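Local coordinates for putative phenazine biosynthesis PhzC/PhzF protein (Clostridium difficile, PDB 4DUN) that probably acts as an isomerase of the PhzF family, though its substrate and exact reaction are not established, at residues 211-222 / 237-247. Sequence-based numbering, arbitrary orientation. Where two conformers were deposited one is given.
Sequences IPYWSEKLGKHK and CEVLKDNTVKI
A helix laid across the beta hairpin of strand 233-239 and the start of strand 244-259 makes this contact, with Ile211 of helix 207-218 pressing onto Cys237, Val239, Val245 and Ile247. Ile211 is buried and uses both branches. With CG1 beside the backbone N and anti to the carbonyl carbon (chi1 -67°), CG2 is left anti to the N, where Ile211 CG2 meets Val239 CG2 at 3.6 Å and Val245 CG1 at 3.7 Å. The side chains of Ile211 and Val245 approach tip to tip, while Val239 passes Ile211 alongside, pointing the opposite way. The other branch ends in Ile211 CD1, which touches Cys237 CB at 3.6 Å and Ile247 CG1 at 3.7 Å. The short segments 211-218 and 237-239 run at 76° to each other. The two branches of Ile211 reach residues of both arms.

The PhzF family belongs to the diaminopimelate epimerase clan. Here the helix lies against the hairpin and the neighbouring strand 222-227, where Met223 touches Ile211. After Gly219, which has positive phi, the chain turns back and enters strand 222-227. Ser215 OG donates to Lys220 O at 2.8 Å from above the carbonyl plane and ties this turn to the helix. The same Ser215 OG rests 3.5 Å from Val239 CG2. The returning chain then pairs antiparallel with strand 233-239. Val239 N gives a nearly straight bond to His221 O, 2.8 Å long and in the carbonyl plane. Lys222 and Glu238 form the next, non-hydrogen-bonded pair. Their side chains lie alongside and point the same way, with Lys222 CG 3.8 Å from Glu238 CG. His221 is exposed, and its ring meets Val239 CB obliquely through CD2.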
loop_
_atom_site.group_PDB
_atom_site.type_symbol
_atom_site.label_atom_id
_atom_site.label_comp_id
_atom_site.label_asym_id
_atom_site.label_seq_id
_atom_site.Cartn_x
_atom_site.Cartn_y
_atom_site.Cartn_z
ATOM N N ILE A 211 10.028 -19.515 -20.817
ATOM C CA ILE A 211 10.963 -19.339 -21.940
ATOM C C ILE A 211 11.292 -20.711 -22.586
ATOM O O ILE A 211 11.027 -20.823 -23.785
ATOM C CB ILE A 211 12.228 -18.543 -21.567
ATOM C CG1 ILE A 211 11.853 -17.055 -21.234
ATOM C CG2 ILE A 211 13.289 -18.640 -22.673
ATOM C CD1 ILE A 211 13.010 -16.248 -20.594
ATOM N N PRO A 212 11.828 -21.758 -21.882
ATOM C CA PRO A 212 12.096 -23.032 -22.584
ATOM C C PRO A 212 10.823 -23.631 -23.164
ATOM O O PRO A 212 10.861 -24.183 -24.264
ATOM C CB PRO A 212 12.693 -23.942 -21.494
ATOM C CG PRO A 212 12.272 -23.314 -20.187
ATOM C CD PRO A 212 12.250 -21.832 -20.467
ATOM N N TYR A 213 9.704 -23.505 -22.456
ATOM C CA TYR A 213 8.462 -24.053 -22.981
ATOM C C TYR A 213 7.977 -23.416 -24.285
ATOM O O TYR A 213 7.686 -24.120 -25.237
ATOM C CB TYR A 213 7.334 -23.985 -21.948
ATOM C CG TYR A 213 6.026 -24.408 -22.559
ATOM C CD1 TYR A 213 5.708 -25.747 -22.699
ATOM C CD2 TYR A 213 5.144 -23.475 -23.058
ATOM C CE1 TYR A 213 4.521 -26.140 -23.297
ATOM C CE2 TYR A 213 3.967 -23.850 -23.651
ATOM C CZ TYR A 213 3.651 -25.184 -23.772
ATOM O OH TYR A 213 2.467 -25.543 -24.377
ATOM N N TRP A 214 7.953 -22.089 -24.354
ATOM C CA TRP A 214 7.526 -21.410 -25.575
ATOM C C TRP A 214 8.615 -21.428 -26.644
ATOM O O TRP A 214 8.285 -21.456 -27.837
ATOM C CB TRP A 214 7.033 -19.994 -25.274
ATOM C CG TRP A 214 5.688 -19.985 -24.601
ATOM C CD1 TRP A 214 5.419 -19.674 -23.299
ATOM C CD2 TRP A 214 4.433 -20.358 -25.193
ATOM N NE1 TRP A 214 4.066 -19.762 -23.062
ATOM C CE2 TRP A 214 3.442 -20.219 -24.195
ATOM C CE3 TRP A 214 4.050 -20.794 -26.475
ATOM C CZ2 TRP A 214 2.096 -20.500 -24.435
ATOM C CZ3 TRP A 214 2.715 -21.083 -26.706
ATOM C CH2 TRP A 214 1.749 -20.906 -25.706
ATOM N N SER A 215 9.906 -21.466 -26.233
ATOM C CA SER A 215 11.003 -21.593 -27.196
ATOM C C SER A 215 10.835 -22.864 -28.051
ATOM O O SER A 215 11.013 -22.792 -29.263
ATOM C CB SER A 215 12.352 -21.641 -26.488
ATOM O OG SER A 215 13.386 -21.861 -27.433
ATOM N N GLU A 216 10.484 -23.997 -27.415
ATOM C CA GLU A 216 10.280 -25.279 -28.080
ATOM C C GLU A 216 9.023 -25.244 -28.973
ATOM O O GLU A 216 9.073 -25.697 -30.119
ATOM C CB GLU A 216 10.190 -26.411 -27.033
ATOM C CG GLU A 216 10.015 -27.817 -27.603
ATOM C CD GLU A 216 11.023 -28.271 -28.645
ATOM O OE1 GLU A 216 10.585 -28.812 -29.687
ATOM O OE2 GLU A 216 12.243 -28.085 -28.427
ATOM N N LYS A 217 7.913 -24.699 -28.450
ATOM C CA LYS A 217 6.634 -24.609 -29.163
ATOM C C LYS A 217 6.680 -23.691 -30.386
ATOM O O LYS A 217 6.069 -24.010 -31.406
ATOM C CB LYS A 217 5.517 -24.116 -28.209
ATOM C CG LYS A 217 5.056 -25.159 -27.184
ATOM C CD LYS A 217 4.173 -26.262 -27.814
ATOM C CE LYS A 217 4.057 -27.487 -26.934
ATOM N NZ LYS A 217 3.215 -28.543 -27.560
ATOM N N LEU A 218 7.392 -22.561 -30.282
ATOM C CA LEU A 218 7.441 -21.536 -31.328
ATOM C C LEU A 218 8.690 -21.624 -32.218
ATOM O O LEU A 218 8.722 -20.984 -33.264
ATOM C CB LEU A 218 7.336 -20.123 -30.694
ATOM C CG LEU A 218 6.086 -19.841 -29.812
ATOM C CD1 LEU A 218 6.153 -18.466 -29.189
ATOM C CD2 LEU A 218 4.772 -19.967 -30.622
ATOM N N GLY A 219 9.686 -22.402 -31.801
ATOM C CA GLY A 219 10.954 -22.560 -32.513
ATOM C C GLY A 219 11.764 -21.278 -32.557
ATOM O O GLY A 219 12.354 -20.956 -33.590
ATOM N N LYS A 220 11.791 -20.529 -31.436
ATOM C CA LYS A 220 12.494 -19.244 -31.341
ATOM C C LYS A 220 13.408 -19.170 -30.115
ATOM O O LYS A 220 13.018 -19.609 -29.031
ATOM C CB LYS A 220 11.482 -18.088 -31.262
ATOM C CG LYS A 220 10.665 -17.863 -32.523
ATOM C CD LYS A 220 9.616 -16.760 -32.321
ATOM C CE LYS A 220 10.161 -15.383 -32.609
ATOM N NZ LYS A 220 9.075 -14.387 -32.777
ATOM N N HIS A 221 14.601 -18.569 -30.275
ATOM C CA HIS A 221 15.540 -18.409 -29.157
ATOM C C HIS A 221 15.379 -17.036 -28.511
ATOM O O HIS A 221 15.723 -16.884 -27.346
ATOM C CB HIS A 221 16.991 -18.638 -29.588
ATOM C CG HIS A 221 17.360 -20.085 -29.718
ATOM N ND1 HIS A 221 18.284 -20.508 -30.653
ATOM C CD2 HIS A 221 16.918 -21.163 -29.024
ATOM C CE1 HIS A 221 18.379 -21.820 -30.498
ATOM N NE2 HIS A 221 17.570 -22.258 -29.532
ATOM N N LYS A 222 14.868 -16.046 -29.267
ATOM C CA LYS A 222 14.604 -14.685 -28.793
ATOM C C LYS A 222 13.133 -14.422 -28.929
ATOM O O LYS A 222 12.575 -14.616 -30.012
ATOM C CB LYS A 222 15.407 -13.644 -29.579
ATOM C CG LYS A 222 16.891 -13.604 -29.242
ATOM C CD LYS A 222 17.611 -12.453 -29.950
ATOM C CE LYS A 222 17.418 -11.108 -29.285
ATOM N NZ LYS A 222 18.136 -10.031 -30.014
ATOM N N CYS A 237 12.956 -11.870 -23.604
ATOM C CA CYS A 237 13.323 -13.256 -23.316
ATOM C C CYS A 237 14.319 -13.778 -24.299
ATOM O O CYS A 237 14.140 -13.594 -25.507
ATOM C CB CYS A 237 12.077 -14.133 -23.352
ATOM S SG CYS A 237 10.821 -13.691 -22.132
ATOM N N GLU A 238 15.338 -14.496 -23.810
ATOM C CA GLU A 238 16.345 -15.105 -24.678
ATOM C C GLU A 238 16.885 -16.390 -24.071
ATOM O O GLU A 238 17.271 -16.410 -22.898
ATOM C CB GLU A 238 17.490 -14.126 -24.984
ATOM C CG GLU A 238 18.524 -14.681 -25.952
ATOM C CD GLU A 238 19.667 -13.770 -26.356
ATOM O OE1 GLU A 238 19.641 -12.570 -25.999
ATOM O OE2 GLU A 238 20.590 -14.262 -27.044
ATOM N N VAL A 239 16.955 -17.449 -24.905
ATOM C CA VAL A 239 17.499 -18.761 -24.542
ATOM C C VAL A 239 19.004 -18.614 -24.742
ATOM O O VAL A 239 19.442 -18.273 -25.857
ATOM C CB VAL A 239 16.913 -19.935 -25.378
ATOM C CG1 VAL A 239 17.563 -21.265 -24.999
ATOM C CG2 VAL A 239 15.404 -20.020 -25.248
ATOM N N LEU A 240 19.785 -18.845 -23.685
ATOM C CA LEU A 240 21.246 -18.769 -23.765
ATOM C C LEU A 240 21.845 -20.205 -23.863
ATOM O O LEU A 240 21.102 -21.178 -23.799
ATOM C CB LEU A 240 21.833 -17.929 -22.613
ATOM C CG LEU A 240 21.341 -16.453 -22.541
ATOM C CD1 LEU A 240 22.007 -15.695 -21.399
ATOM C CD2 LEU A 240 21.593 -15.684 -23.868
ATOM N N LYS A 241 23.162 -20.325 -24.094
ATOM C CA LYS A 241 23.848 -21.592 -24.387
ATOM C C LYS A 241 23.926 -22.674 -23.273
ATOM O O LYS A 241 23.740 -23.860 -23.576
ATOM C CB LYS A 241 25.285 -21.298 -24.849
ATOM C CG LYS A 241 25.371 -20.798 -26.284
ATOM C CD LYS A 241 26.786 -20.376 -26.647
ATOM C CE LYS A 241 26.834 -19.692 -27.991
ATOM N NZ LYS A 241 28.205 -19.225 -28.323
ATOM N N ASP A 242 24.292 -22.293 -22.047
ATOM C CA ASP A 242 24.584 -23.182 -20.905
ATOM C C ASP A 242 23.367 -23.471 -19.996
ATOM O O ASP A 242 23.491 -23.441 -18.765
ATOM C CB ASP A 242 25.702 -22.520 -20.066
ATOM C CG ASP A 242 25.462 -21.037 -19.760
ATOM O OD1 ASP A 242 24.429 -20.487 -20.223
ATOM O OD2 ASP A 242 26.313 -20.423 -19.071
ATOM N N ASN A 243 22.201 -23.768 -20.597
ATOM C CA ASN A 243 20.949 -24.030 -19.863
ATOM C C ASN A 243 20.594 -22.828 -18.974
ATOM O O ASN A 243 20.242 -22.977 -17.797
ATOM C CB ASN A 243 20.980 -25.333 -19.054
ATOM C CG ASN A 243 21.284 -26.571 -19.869
ATOM O OD1 ASN A 243 22.138 -27.381 -19.504
ATOM N ND2 ASN A 243 20.618 -26.737 -21.003
ATOM N N THR A 244 20.728 -21.629 -19.540
ATOM C CA THR A 244 20.314 -20.411 -18.845
ATOM C C THR A 244 19.422 -19.631 -19.765
ATOM O O THR A 244 19.370 -19.905 -20.970
ATOM C CB THR A 244 21.494 -19.546 -18.328
ATOM O OG1 THR A 244 22.258 -19.042 -19.425
ATOM C CG2 THR A 244 22.378 -20.275 -17.294
ATOM N N VAL A 245 18.715 -18.655 -19.198
ATOM C CA VAL A 245 17.843 -17.761 -19.939
ATOM C C VAL A 245 18.148 -16.329 -19.522
ATOM O O VAL A 245 18.560 -16.084 -18.381
ATOM C CB VAL A 245 16.322 -18.098 -19.780
ATOM C CG1 VAL A 245 15.970 -19.492 -20.333
ATOM C CG2 VAL A 245 15.862 -17.963 -18.331
ATOM N N LYS A 246 17.948 -15.378 -20.443
ATOM C CA LYS A 246 18.100 -13.974 -20.127
ATOM C C LYS A 246 16.702 -13.351 -20.064
ATOM O O LYS A 246 15.883 -13.557 -20.972
ATOM C CB LYS A 246 18.986 -13.253 -21.159
ATOM C CG LYS A 246 19.355 -11.831 -20.728
ATOM C CD LYS A 246 19.993 -11.019 -21.869
ATOM C CE LYS A 246 21.430 -11.369 -22.152
ATOM N NZ LYS A 246 21.981 -10.513 -23.238
ATOM N N ILE A 247 16.426 -12.645 -18.964
ATOM C CA ILE A 247 15.178 -11.930 -18.710
ATOM C C ILE A 247 15.557 -10.459 -18.609
ATOM O O ILE A 247 16.437 -10.113 -17.814
ATOM C CB ILE A 247 14.501 -12.527 -17.444
ATOM C CG1 ILE A 247 13.796 -13.844 -17.868
ATOM C CG2 ILE A 247 13.489 -11.560 -16.774
ATOM C CD1 ILE A 247 14.034 -14.998 -16.984
#